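Local coordinates for protein erythropoietin (PDB 1EER) that binds and dimerises its receptor on erythroid precursors as a four-helix cytokine hormone, activating JAK2 and thereby regulating red-cell proliferation and differentiation, at residues V41-K45 / L130-T134; K45-W51 / K152-Y156; E55-V61 / E117-S122; L109-A114 / Y156-A160. The protein carries 5 engineered substitutions. All coordinates share one frame; numbering follows the deposited sequence.

Interaction 1 of 4, residues V41-K45 / L130-T134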
loop_
_atom_site.group_PDB
_atom_site.type_symbol
_atom_site.label_atom_id
_atom_site.label_comp_id
_atom_site.label_asym_id
_atom_site.label_seq_id
_atom_site.Cartn_x
_atom_site.Cartn_y
_atom_site.Cartn_z
ATOM N N VAL A 41 22.780 1.521 -6.265
ATOM C CA VAL A 41 21.354 1.765 -6.084
ATOM C C VAL A 41 21.079 3.254 -6.165
ATOM O O VAL A 41 22.000 4.063 -6.085
ATOM C CB VAL A 41 20.882 1.231 -4.714
ATOM C CG1 VAL A 41 20.873 -0.288 -4.734
ATOM C CG2 VAL A 41 21.803 1.734 -3.609
ATOM N N PRO A 42 19.813 3.647 -6.334
ATOM C CA PRO A 42 19.615 5.098 -6.405
ATOM C C PRO A 42 19.604 5.729 -5.011
ATOM O O PRO A 42 19.636 5.028 -3.997
ATOM C CB PRO A 42 18.274 5.244 -7.127
ATOM C CG PRO A 42 17.547 3.947 -6.851
ATOM C CD PRO A 42 18.551 2.894 -6.457
ATOM N N ASP A 43 19.589 7.051 -4.963
ATOM C CA ASP A 43 19.532 7.741 -3.688
ATOM C C ASP A 43 18.048 7.915 -3.448
ATOM O O ASP A 43 17.329 8.325 -4.355
ATOM C CB ASP A 43 20.198 9.114 -3.776
ATOM C CG ASP A 43 20.214 9.840 -2.438
ATOM O OD1 ASP A 43 19.470 9.435 -1.519
ATOM O OD2 ASP A 43 20.975 10.814 -2.302
ATOM N N THR A 44 17.577 7.596 -2.247
ATOM C CA THR A 44 16.152 7.732 -1.973
ATOM C C THR A 44 15.769 8.909 -1.078
ATOM O O THR A 44 14.581 9.174 -0.869
ATOM C CB THR A 44 15.573 6.441 -1.358
ATOM O OG1 THR A 44 16.013 6.314 -0.003
ATOM C CG2 THR A 44 16.028 5.229 -2.156
ATOM N N LYS A 45 16.754 9.632 -0.561
ATOM C CA LYS A 45 16.424 10.747 0.312
ATOM C C LYS A 45 15.731 11.889 -0.413
ATOM O O LYS A 45 16.005 12.180 -1.580
ATOM C CB LYS A 45 17.673 11.265 1.029
ATOM C CG LYS A 45 18.669 12.017 0.156
ATOM C CD LYS A 45 19.957 12.378 0.928
ATOM C CE LYS A 45 20.723 13.099 -0.187
ATOM N NZ LYS A 45 22.051 13.628 0.119
ATOM N N LEU A 130 28.379 12.342 -9.077
ATOM C CA LEU A 130 28.831 12.786 -7.767
ATOM C C LEU A 130 27.878 12.278 -6.682
ATOM O O LEU A 130 27.061 13.035 -6.149
ATOM C CB LEU A 130 28.906 14.312 -7.726
ATOM C CG LEU A 130 29.627 14.975 -8.901
ATOM C CD1 LEU A 130 29.200 16.435 -9.012
ATOM C CD2 LEU A 130 31.134 14.856 -8.715
ATOM N N ARG A 131 27.988 10.988 -6.371
ATOM C CA ARG A 131 27.153 10.352 -5.361
ATOM C C ARG A 131 27.525 8.875 -5.240
ATOM O O ARG A 131 28.375 8.502 -4.434
ATOM C CB ARG A 131 25.667 10.483 -5.738
ATOM C CG ARG A 131 24.756 11.021 -4.629
ATOM C CD ARG A 131 25.257 10.635 -3.241
ATOM N NE ARG A 131 24.184 10.602 -2.252
ATOM C CZ ARG A 131 24.368 10.374 -0.954
ATOM N NH1 ARG A 131 25.592 10.159 -0.486
ATOM N NH2 ARG A 131 23.330 10.362 -0.126
ATOM N N THR A 132 26.880 8.045 -6.056
ATOM C CA THR A 132 27.101 6.597 -6.080
ATOM C C THR A 132 26.910 5.883 -4.742
ATOM O O THR A 132 27.840 5.739 -3.937
ATOM C CB THR A 132 28.494 6.250 -6.652
ATOM O OG1 THR A 132 28.466 6.416 -8.077
ATOM C CG2 THR A 132 28.865 4.808 -6.337
ATOM N N ILE A 133 25.678 5.440 -4.526
ATOM C CA ILE A 133 25.296 4.720 -3.326
ATOM C C ILE A 133 25.224 3.256 -3.731
ATOM O O ILE A 133 24.876 2.939 -4.868
ATOM C CB ILE A 133 23.900 5.175 -2.827
ATOM C CG1 ILE A 133 23.948 6.642 -2.419
ATOM C CG2 ILE A 133 23.448 4.316 -1.659
ATOM C CD1 ILE A 133 22.613 7.201 -2.034
ATOM N N THR A 134 25.555 2.364 -2.809
ATOM C CA THR A 134 25.499 0.946 -3.112
ATOM C C THR A 134 25.007 0.155 -1.916
ATOM O O THR A 134 24.871 0.682 -0.811
ATOM C CB THR A 134 26.885 0.382 -3.511
ATOM O OG1 THR A 134 27.752 0.414 -2.373
ATOM C CG2 THR A 134 27.499 1.188 -4.642
#

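Interaction 2 of 4, residues K45-W51 / K152-Y156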
loop_
_atom_site.group_PDB
_atom_site.type_symbol
_atom_site.label_atom_id
_atom_site.label_comp_id
_atom_site.label_asym_id
_atom_site.label_seq_id
_atom_site.Cartn_x
_atom_site.Cartn_y
_atom_site.Cartn_z
ATOM N N LYS A 45 16.754 9.632 -0.561
ATOM C CA LYS A 45 16.424 10.747 0.312
ATOM C C LYS A 45 15.731 11.889 -0.413
ATOM O O LYS A 45 16.005 12.180 -1.580
ATOM C CB LYS A 45 17.673 11.265 1.029
ATOM C CG LYS A 45 18.669 12.017 0.156
ATOM C CD LYS A 45 19.957 12.378 0.928
ATOM C CE LYS A 45 20.723 13.099 -0.187
ATOM N NZ LYS A 45 22.051 13.628 0.119
ATOM N N VAL A 46 14.799 12.519 0.286
ATOM C CA VAL A 46 14.075 13.656 -0.263
ATOM C C VAL A 46 14.118 14.799 0.751
ATOM O O VAL A 46 13.660 14.655 1.889
ATOM C CB VAL A 46 12.586 13.303 -0.574
ATOM C CG1 VAL A 46 11.777 14.578 -0.790
ATOM C CG2 VAL A 46 12.501 12.419 -1.812
ATOM N N ASN A 47 14.702 15.921 0.349
ATOM C CA ASN A 47 14.755 17.089 1.218
ATOM C C ASN A 47 13.525 17.878 0.775
ATOM O O ASN A 47 13.521 18.489 -0.298
ATOM C CB ASN A 47 16.045 17.877 0.967
ATOM C CG ASN A 47 16.233 19.022 1.946
ATOM O OD1 ASN A 47 15.790 20.141 1.694
ATOM N ND2 ASN A 47 16.893 18.746 3.065
ATOM N N PHE A 48 12.473 17.828 1.589
ATOM C CA PHE A 48 11.218 18.495 1.265
ATOM C C PHE A 48 11.364 19.978 0.994
ATOM O O PHE A 48 10.615 20.538 0.186
ATOM C CB PHE A 48 10.184 18.252 2.366
ATOM C CG PHE A 48 9.420 16.979 2.191
ATOM C CD1 PHE A 48 8.444 16.872 1.203
ATOM C CD2 PHE A 48 9.704 15.870 2.980
ATOM C CE1 PHE A 48 7.763 15.673 1.000
ATOM C CE2 PHE A 48 9.029 14.663 2.787
ATOM C CZ PHE A 48 8.057 14.562 1.795
ATOM N N TYR A 49 12.328 20.616 1.659
ATOM C CA TYR A 49 12.565 22.035 1.441
ATOM C C TYR A 49 13.081 22.245 0.012
ATOM O O TYR A 49 12.568 23.086 -0.732
ATOM C CB TYR A 49 13.589 22.581 2.447
ATOM C CG TYR A 49 13.920 24.031 2.191
ATOM C CD1 TYR A 49 12.990 25.029 2.462
ATOM C CD2 TYR A 49 15.126 24.402 1.600
ATOM C CE1 TYR A 49 13.239 26.364 2.145
ATOM C CE2 TYR A 49 15.389 25.740 1.277
ATOM C CZ TYR A 49 14.432 26.716 1.552
ATOM O OH TYR A 49 14.648 28.036 1.210
ATOM N N ALA A 50 14.096 21.477 -0.372
ATOM C CA ALA A 50 14.652 21.590 -1.713
ATOM C C ALA A 50 13.716 20.986 -2.765
ATOM O O ALA A 50 13.562 21.528 -3.860
ATOM C CB ALA A 50 15.996 20.903 -1.766
ATOM N N TRP A 51 13.088 19.865 -2.416
ATOM C CA TRP A 51 12.183 19.167 -3.318
ATOM C C TRP A 51 11.055 20.041 -3.879
ATOM O O TRP A 51 10.831 20.074 -5.091
ATOM C CB TRP A 51 11.600 17.933 -2.613
ATOM C CG TRP A 51 10.567 17.180 -3.421
ATOM C CD1 TRP A 51 9.213 17.363 -3.383
ATOM C CD2 TRP A 51 10.802 16.118 -4.371
ATOM N NE1 TRP A 51 8.590 16.486 -4.243
ATOM C CE2 TRP A 51 9.536 15.710 -4.863
ATOM C CE3 TRP A 51 11.955 15.475 -4.852
ATOM C CZ2 TRP A 51 9.385 14.679 -5.820
ATOM C CZ3 TRP A 51 11.807 14.443 -5.808
ATOM C CH2 TRP A 51 10.526 14.062 -6.278
ATOM N N LYS A 152 10.126 9.616 -3.151
ATOM C CA LYS A 152 10.058 10.490 -4.309
ATOM C C LYS A 152 9.150 9.961 -5.415
ATOM O O LYS A 152 8.553 10.746 -6.149
ATOM C CB LYS A 152 11.464 10.773 -4.849
ATOM C CG LYS A 152 12.157 9.595 -5.480
ATOM C CD LYS A 152 13.518 10.007 -5.994
ATOM C CE LYS A 152 14.540 10.031 -4.866
ATOM N NZ LYS A 152 15.554 11.104 -5.049
ATOM N N LEU A 153 9.038 8.642 -5.545
ATOM C CA LEU A 153 8.150 8.102 -6.572
ATOM C C LEU A 153 6.724 8.530 -6.234
ATOM O O LEU A 153 6.028 9.133 -7.058
ATOM C CB LEU A 153 8.227 6.576 -6.627
ATOM C CG LEU A 153 7.556 6.005 -7.881
ATOM C CD1 LEU A 153 8.321 4.791 -8.356
ATOM C CD2 LEU A 153 6.114 5.646 -7.582
ATOM N N LYS A 154 6.299 8.231 -5.013
ATOM C CA LYS A 154 4.962 8.604 -4.574
ATOM C C LYS A 154 4.792 10.110 -4.689
ATOM O O LYS A 154 3.777 10.583 -5.203
ATOM C CB LYS A 154 4.718 8.155 -3.126
ATOM C CG LYS A 154 3.338 8.505 -2.589
ATOM C CD LYS A 154 2.216 8.142 -3.572
ATOM C CE LYS A 154 0.926 7.744 -2.845
ATOM N NZ LYS A 154 -0.311 8.020 -3.632
ATOM N N LEU A 155 5.792 10.860 -4.223
ATOM C CA LEU A 155 5.744 12.319 -4.274
ATOM C C LEU A 155 5.576 12.834 -5.697
ATOM O O LEU A 155 4.723 13.684 -5.964
ATOM C CB LEU A 155 7.009 12.925 -3.659
ATOM C CG LEU A 155 7.100 12.896 -2.126
ATOM C CD1 LEU A 155 8.422 13.519 -1.690
ATOM C CD2 LEU A 155 5.920 13.633 -1.501
ATOM N N TYR A 156 6.396 12.327 -6.610
ATOM C CA TYR A 156 6.306 12.745 -7.997
ATOM C C TYR A 156 4.914 12.402 -8.560
ATOM O O TYR A 156 4.240 13.253 -9.153
ATOM C CB TYR A 156 7.390 12.053 -8.827
ATOM C CG TYR A 156 7.118 12.143 -10.306
ATOM C CD1 TYR A 156 7.170 13.372 -10.960
ATOM C CD2 TYR A 156 6.726 11.023 -11.037
ATOM C CE1 TYR A 156 6.834 13.492 -12.297
ATOM C CE2 TYR A 156 6.387 11.137 -12.381
ATOM C CZ TYR A 156 6.442 12.378 -13.000
ATOM O OH TYR A 156 6.090 12.528 -14.318
HETATM O O HOH W 1 15.035 13.989 -3.685
HETATM O O HOH W 2 5.765 16.699 -5.348
#

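Interaction 3 of 4, residues E55-V61 / E117-S122. Engineered in segment 117-122: Asn121 (natural residue Pro), Ser122 (natural residue Pro).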
loop_
_atom_site.group_PDB
_atom_site.type_symbol
_atom_site.label_atom_id
_atom_site.label_comp_id
_atom_site.label_asym_id
_atom_site.label_seq_id
_atom_site.Cartn_x
_atom_site.Cartn_y
_atom_site.Cartn_z
ATOM N N GLU A 55 12.502 22.862 -10.071
ATOM C CA GLU A 55 11.646 22.774 -11.248
ATOM C C GLU A 55 10.951 21.418 -11.160
ATOM O O GLU A 55 11.606 20.401 -10.939
ATOM C CB GLU A 55 12.495 22.852 -12.521
ATOM C CG GLU A 55 11.742 23.334 -13.756
ATOM C CD GLU A 55 12.485 23.032 -15.041
ATOM O OE1 GLU A 55 13.701 22.742 -14.972
ATOM O OE2 GLU A 55 11.858 23.087 -16.121
ATOM N N VAL A 56 9.631 21.401 -11.319
ATOM C CA VAL A 56 8.869 20.158 -11.217
ATOM C C VAL A 56 9.368 19.090 -12.179
ATOM O O VAL A 56 9.398 17.907 -11.847
ATOM C CB VAL A 56 7.370 20.404 -11.470
ATOM C CG1 VAL A 56 6.582 19.139 -11.174
ATOM C CG2 VAL A 56 6.876 21.551 -10.595
ATOM N N GLY A 57 9.766 19.517 -13.369
ATOM C CA GLY A 57 10.273 18.579 -14.354
ATOM C C GLY A 57 11.430 17.755 -13.830
ATOM O O GLY A 57 11.619 16.614 -14.249
ATOM N N GLN A 58 12.206 18.336 -12.917
ATOM C CA GLN A 58 13.345 17.651 -12.313
ATOM C C GLN A 58 12.874 16.495 -11.424
ATOM O O GLN A 58 13.622 15.543 -11.174
ATOM C CB GLN A 58 14.191 18.641 -11.496
ATOM C CG GLN A 58 15.399 18.014 -10.783
ATOM C CD GLN A 58 16.354 17.297 -11.731
ATOM O OE1 GLN A 58 16.445 17.632 -12.921
ATOM N NE2 GLN A 58 17.069 16.301 -11.208
ATOM N N GLN A 59 11.641 16.575 -10.932
ATOM C CA GLN A 59 11.125 15.483 -10.118
ATOM C C GLN A 59 11.068 14.265 -11.059
ATOM O O GLN A 59 11.467 13.159 -10.698
ATOM C CB GLN A 59 9.727 15.822 -9.594
ATOM C CG GLN A 59 9.642 17.108 -8.778
ATOM C CD GLN A 59 8.245 17.352 -8.219
ATOM O OE1 GLN A 59 7.325 16.568 -8.454
ATOM N NE2 GLN A 59 8.081 18.444 -7.480
ATOM N N ALA A 60 10.581 14.498 -12.278
ATOM C CA ALA A 60 10.483 13.461 -13.298
ATOM C C ALA A 60 11.855 12.830 -13.543
ATOM O O ALA A 60 12.000 11.606 -13.517
ATOM C CB ALA A 60 9.942 14.060 -14.589
ATOM N N VAL A 61 12.859 13.670 -13.776
ATOM C CA VAL A 61 14.223 13.198 -14.015
ATOM C C VAL A 61 14.679 12.257 -12.905
ATOM O O VAL A 61 15.085 11.118 -13.155
ATOM C CB VAL A 61 15.225 14.381 -14.091
ATOM C CG1 VAL A 61 16.650 13.855 -14.285
ATOM C CG2 VAL A 61 14.838 15.316 -15.225
ATOM N N GLU A 117 9.455 13.600 -19.978
ATOM C CA GLU A 117 9.909 14.769 -19.228
ATOM C C GLU A 117 11.343 14.595 -18.746
ATOM O O GLU A 117 12.155 15.515 -18.839
ATOM C CB GLU A 117 8.988 15.007 -18.026
ATOM C CG GLU A 117 8.420 16.427 -17.926
ATOM C CD GLU A 117 7.706 16.705 -16.598
ATOM O OE1 GLU A 117 7.391 15.752 -15.847
ATOM O OE2 GLU A 117 7.457 17.889 -16.304
ATOM N N ALA A 118 11.653 13.413 -18.228
ATOM C CA ALA A 118 12.990 13.130 -17.735
ATOM C C ALA A 118 14.066 13.256 -18.816
ATOM O O ALA A 118 15.154 13.758 -18.545
ATOM C CB ALA A 118 13.028 11.739 -17.114
ATOM N N ILE A 119 13.771 12.813 -20.040
ATOM C CA ILE A 119 14.755 12.882 -21.125
ATOM C C ILE A 119 15.018 14.306 -21.622
ATOM O O ILE A 119 16.145 14.643 -21.990
ATOM C CB ILE A 119 14.338 12.009 -22.357
ATOM C CG1 ILE A 119 14.495 10.517 -22.044
ATOM C CG2 ILE A 119 15.225 12.338 -23.549
ATOM C CD1 ILE A 119 14.366 9.608 -23.268
ATOM N N SER A 120 13.980 15.136 -21.640
ATOM C CA SER A 120 14.111 16.512 -22.100
ATOM C C SER A 120 14.730 17.407 -21.029
ATOM O O SER A 120 15.641 18.183 -21.308
ATOM C CB SER A 120 12.740 17.049 -22.501
ATOM O OG SER A 120 12.235 16.336 -23.618
ATOM N N ASN A 121 14.231 17.296 -19.802
ATOM C CA ASN A 121 14.736 18.090 -18.686
ATOM C C ASN A 121 16.187 17.704 -18.417
ATOM O O ASN A 121 16.900 18.385 -17.676
ATOM C CB ASN A 121 13.894 17.831 -17.430
ATOM C CG ASN A 121 13.211 19.088 -16.903
ATOM O OD1 ASN A 121 12.647 19.875 -17.662
ATOM N ND2 ASN A 121 13.261 19.275 -15.588
ATOM N N SER A 122 16.617 16.609 -19.038
ATOM C CA SER A 122 17.971 16.093 -18.873
ATOM C C SER A 122 18.743 16.058 -20.181
ATOM O O SER A 122 19.678 15.272 -20.313
ATOM C CB SER A 122 17.921 14.671 -18.306
ATOM O OG SER A 122 18.044 14.667 -16.894
HETATM O O HOH W 3 15.773 19.398 -14.679
#

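Interaction 4 of 4, residues L109-A114 / Y156-A160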
loop_
_atom_site.group_PDB
_atom_site.type_symbol
_atom_site.label_atom_id
_atom_site.label_comp_id
_atom_site.label_asym_id
_atom_site.label_seq_id
_atom_site.Cartn_x
_atom_site.Cartn_y
_atom_site.Cartn_z
ATOM N N LEU A 109 4.686 4.713 -15.059
ATOM C CA LEU A 109 5.308 6.037 -15.008
ATOM C C LEU A 109 5.400 6.711 -16.365
ATOM O O LEU A 109 5.132 7.907 -16.502
ATOM C CB LEU A 109 6.717 5.934 -14.433
ATOM C CG LEU A 109 7.002 6.741 -13.181
ATOM C CD1 LEU A 109 5.767 6.769 -12.294
ATOM C CD2 LEU A 109 8.174 6.113 -12.458
ATOM N N ARG A 110 5.807 5.937 -17.364
ATOM C CA ARG A 110 5.956 6.449 -18.714
ATOM C C ARG A 110 4.648 7.036 -19.197
ATOM O O ARG A 110 4.618 8.117 -19.763
ATOM C CB ARG A 110 6.395 5.324 -19.652
ATOM C CG ARG A 110 6.263 5.659 -21.121
ATOM C CD ARG A 110 6.772 4.516 -21.972
ATOM N NE ARG A 110 8.008 3.966 -21.431
ATOM C CZ ARG A 110 8.298 2.673 -21.412
ATOM N NH1 ARG A 110 7.434 1.798 -21.907
ATOM N NH2 ARG A 110 9.445 2.255 -20.898
ATOM N N ALA A 111 3.564 6.308 -18.978
ATOM C CA ALA A 111 2.249 6.766 -19.401
ATOM C C ALA A 111 1.968 8.088 -18.722
ATOM O O ALA A 111 1.239 8.918 -19.251
ATOM C CB ALA A 111 1.195 5.747 -19.024
ATOM N N LEU A 112 2.560 8.272 -17.547
ATOM C CA LEU A 112 2.399 9.498 -16.779
ATOM C C LEU A 112 3.220 10.632 -17.399
ATOM O O LEU A 112 3.053 11.800 -17.045
ATOM C CB LEU A 112 2.843 9.262 -15.330
ATOM C CG LEU A 112 2.060 9.855 -14.150
ATOM C CD1 LEU A 112 3.049 10.240 -13.081
ATOM C CD2 LEU A 112 1.229 11.063 -14.571
ATOM N N GLY A 113 4.114 10.286 -18.318
ATOM C CA GLY A 113 4.927 11.293 -18.977
ATOM C C GLY A 113 6.296 11.454 -18.365
ATOM O O GLY A 113 7.066 12.318 -18.787
ATOM N N ALA A 114 6.595 10.604 -17.381
ATOM C CA ALA A 114 7.869 10.619 -16.659
ATOM C C ALA A 114 9.099 10.434 -17.538
ATOM O O ALA A 114 10.083 11.169 -17.397
ATOM C CB ALA A 114 7.856 9.554 -15.573
ATOM N N TYR A 156 6.396 12.327 -6.610
ATOM C CA TYR A 156 6.306 12.745 -7.997
ATOM C C TYR A 156 4.914 12.402 -8.560
ATOM O O TYR A 156 4.240 13.253 -9.153
ATOM C CB TYR A 156 7.390 12.053 -8.827
ATOM C CG TYR A 156 7.118 12.143 -10.306
ATOM C CD1 TYR A 156 7.170 13.372 -10.960
ATOM C CD2 TYR A 156 6.726 11.023 -11.037
ATOM C CE1 TYR A 156 6.834 13.492 -12.297
ATOM C CE2 TYR A 156 6.387 11.137 -12.381
ATOM C CZ TYR A 156 6.442 12.378 -13.000
ATOM O OH TYR A 156 6.090 12.528 -14.318
ATOM N N THR A 157 4.487 11.156 -8.363
ATOM C CA THR A 157 3.189 10.704 -8.860
ATOM C C THR A 157 2.019 11.537 -8.327
ATOM O O THR A 157 1.074 11.819 -9.057
ATOM C CB THR A 157 2.942 9.233 -8.497
ATOM O OG1 THR A 157 3.834 8.393 -9.242
ATOM C CG2 THR A 157 1.520 8.851 -8.823
ATOM N N GLY A 158 2.086 11.923 -7.057
ATOM C CA GLY A 158 1.027 12.720 -6.467
ATOM C C GLY A 158 0.841 14.055 -7.161
ATOM O O GLY A 158 -0.279 14.445 -7.487
ATOM N N GLU A 159 1.938 14.762 -7.399
ATOM C CA GLU A 159 1.857 16.060 -8.050
ATOM C C GLU A 159 1.480 15.977 -9.523
ATOM O O GLU A 159 0.658 16.757 -10.005
ATOM C CB GLU A 159 3.186 16.797 -7.919
ATOM C CG GLU A 159 3.263 18.077 -8.736
ATOM C CD GLU A 159 3.641 19.291 -7.901
ATOM O OE1 GLU A 159 4.508 19.160 -7.007
ATOM O OE2 GLU A 159 3.072 20.377 -8.144
ATOM N N ALA A 160 2.083 15.029 -10.235
ATOM C CA ALA A 160 1.854 14.874 -11.666
ATOM C C ALA A 160 0.418 14.515 -12.027
ATOM O O ALA A 160 -0.077 14.881 -13.088
ATOM C CB ALA A 160 2.825 13.833 -12.231
#

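Interaction 1 of 4, residues V41-K45 / L130-T134
Asp43 OD2 is gripped side-on by Arg131, whose NE and NH2 each donate to it at 3.2 Å. The pair ties together the two long crossover connections of a four-helix cytokine, where they run beside its small two-stranded antiparallel sheet. The oxygen lies in the plane of the guanidinium, at its edge, but both nitrogens come to it from above one face of the carboxylate, and the two planes stand 62° apart. The anti placement of Asp43 CG relative to the backbone N (chi1 -177°) carries the acid across to the arginine. Asp43 OD1 accepts from Lys45 N at 2.9 Å, closing an Asx turn, so both oxygens are engaged and the carboxylate is held against rotation. Lys45 NZ adds only a long ion pair to the acid; its stronger partner is an acidic side chain on the chain of another protein, probably the receptor. Arg131 NH1 likewise bonds to backbone of another protein's chain, so this small network of charges belongs to a protein interface. Toward the sheet the chemistry turns apolar and backbone-based. Val41 N donates to Ile133 O at 2.9 Å, nearly straight at 172°. Val41 CG2 and Ile133 CG2 meet at 3.6 Å, their side chains crossing at about a right angle. Pro42, buried, packs on Leu69 and Leu70 of helix 56-82. Ile133 joins both halves of the contact through one methyl: CD1 lies 3.5 Å from Asp43 CB and also over one face of the Arg131 guanidinium, toward its rim.

Interaction 2 of 4, residues K45-W51 / K152-Y156
Leu155 points its CD1 methyl at one face of the Trp51 indole, 4.1 Å from the centroid of the five-membered ring and 18° off the normal, a CH-pi contact. The same face receives Val46 CG1, so the two aliphatic side chains share it, meeting tip to tip with Val46 CG1 and Leu155 CD1 3.6 Å apart. Phe48 completes the cluster: Val46 CG1 sits above the centre of its ring, while Leu155 CD1 lies obliquely to that ring, 3.5 Å from Phe48 CE1. Trp51 reaches the long helix because its chi1 of 176° turns the indole directly away from its own backbone N, which lays the benzo part along residues 152-156. There Trp51 CH2 approaches Lys152 CB at 3.7 Å, the two side chains crossing roughly at right angles, and Tyr156 N lies at the ring edge. Val46 CG2 meets that same Lys152 CB from the loop side. Water mediates where polar groups enter. One molecule accepts a hydrogen bond from Trp51 NE1 at 3.0 Å, with Leu155 O within reach; another links Lys45 O to Lys152 NZ, whose salt bridge is with Glu62 of helix 56-82. Asn47 OD1 caps the short helix by accepting from Ala50 N in the carbonyl plane, on a lone pair. An apolar cluster thus packs a crossover connection, with its short helix 48-51, onto the last bundle helix of a four-helix cytokine.

Interaction 3 of 4, residues E55-V61 / E117-S122
Val61 and Ala118 bring their backbones together, their CA atoms only 3.9 Å apart, and this marks the tight part of the contact between the start of helix 56-82 and the short helix 114-120. The approach is consistent with the small residues here, Gly57, Ala60 and Ala118: Ala118 CB lies 3.6 Å from Val61 CA and also close to Ala60 O. One turn earlier Gly57, with no side chain, lets Glu117 OE2 come within 3.5 Å of its CA. The extended glutamate runs along the side of the helix, and its OE1 packs on Ala60 CB at 3.3 Å. Val61 then spreads its two methyls toward the end of the other segment. Val61 CG2 meets CB of Asn121 at 3.5 Å, and CG1 meets OG of Ser122, which has a weak hydrogen bond to Gln65. Both Asn121 and Ser122 are engineered residues replacing natural prolines. Asn121 ND2 presses on the Gly57-Gln58 peptide, 3.0 Å from Gln58 N without a hydrogen bond. Beyond it the contact is looser and wetter. The exposed Glu55 carboxylate and the Asn121 amide approach from opposite directions, their planes 45° apart, without a hydrogen bond between them. A water donates to Gln58 OE1 at 2.6 Å and, weakly, to Asn121 O. Tyr156 of helix 138-161 packs on Ala60 and Glu117, placing the seam beside the last long helix of the bundle.

Interaction 4 of 4, residues L109-A114 / Y156-A160
A Schellman motif ends helix 91-111, and the residues that form it pack against the last long helix, 138-161. Gly113 has positive phi (97°), its N bonding back to Arg110 O at 2.7 Å while Ala114 N returns to Leu109 O; the same glycine is the N-cap of helix 114-120, so one residue serves both the end of one helix and the start of the next. The turn brings Leu112 and Ala114 to Tyr156. Leu112 CD1 reaches Tyr156 CE2 at 3.5 Å, the two side chains arriving from opposite directions, and that methyl also touches Ala160 CB at 3.7 Å, one helical turn further on. Leu112 thereby bridges successive turns of the partner helix. A chi1 of 164° swings the tyrosine ring across to the turn, its OH 3.5 Å from Ala114 CA and its CE2 3.9 Å from Ala114 CB. Leu109 comes in at the edge of the phenol ring with CD1, which also lies 4.0 Å from Thr157 OG1. That hydroxyl is already hydrogen-bonded to Leu153 O within its own helix. No hydrogen bond crosses between the segments, and the contact is van der Waals packing throughout. Leu112 and Thr157 also touch Ile6 from the N-terminal part of the chain, and Leu109 packs on Val63 and Leu67. The arrangement is a Schellman-terminated helix of a four-helix cytokine bundle, packed on its last helix through leucine, alanine and tyrosine.

Overall arrangement
Helix 138-161 supplies one side of interactions 2 and 4, which share Tyr156, and that same tyrosine touches Ala60 and Glu117 of interaction 3. Interaction 2 is the most buried, an apolar cluster with waters bridging its polar groups; interaction 4 is apolar too but partly open at the bundle's end. Interaction 3 mixes close packing of small residues with a polar, hydrated side. Interaction 1 differs in joining the two crossover connections to each other, by a salt bridge and a backbone bond. It shares Lys45 with interaction 2, and both lie where another protein's chain meets the hormone, whereas no such chain touches the segments of interaction 3.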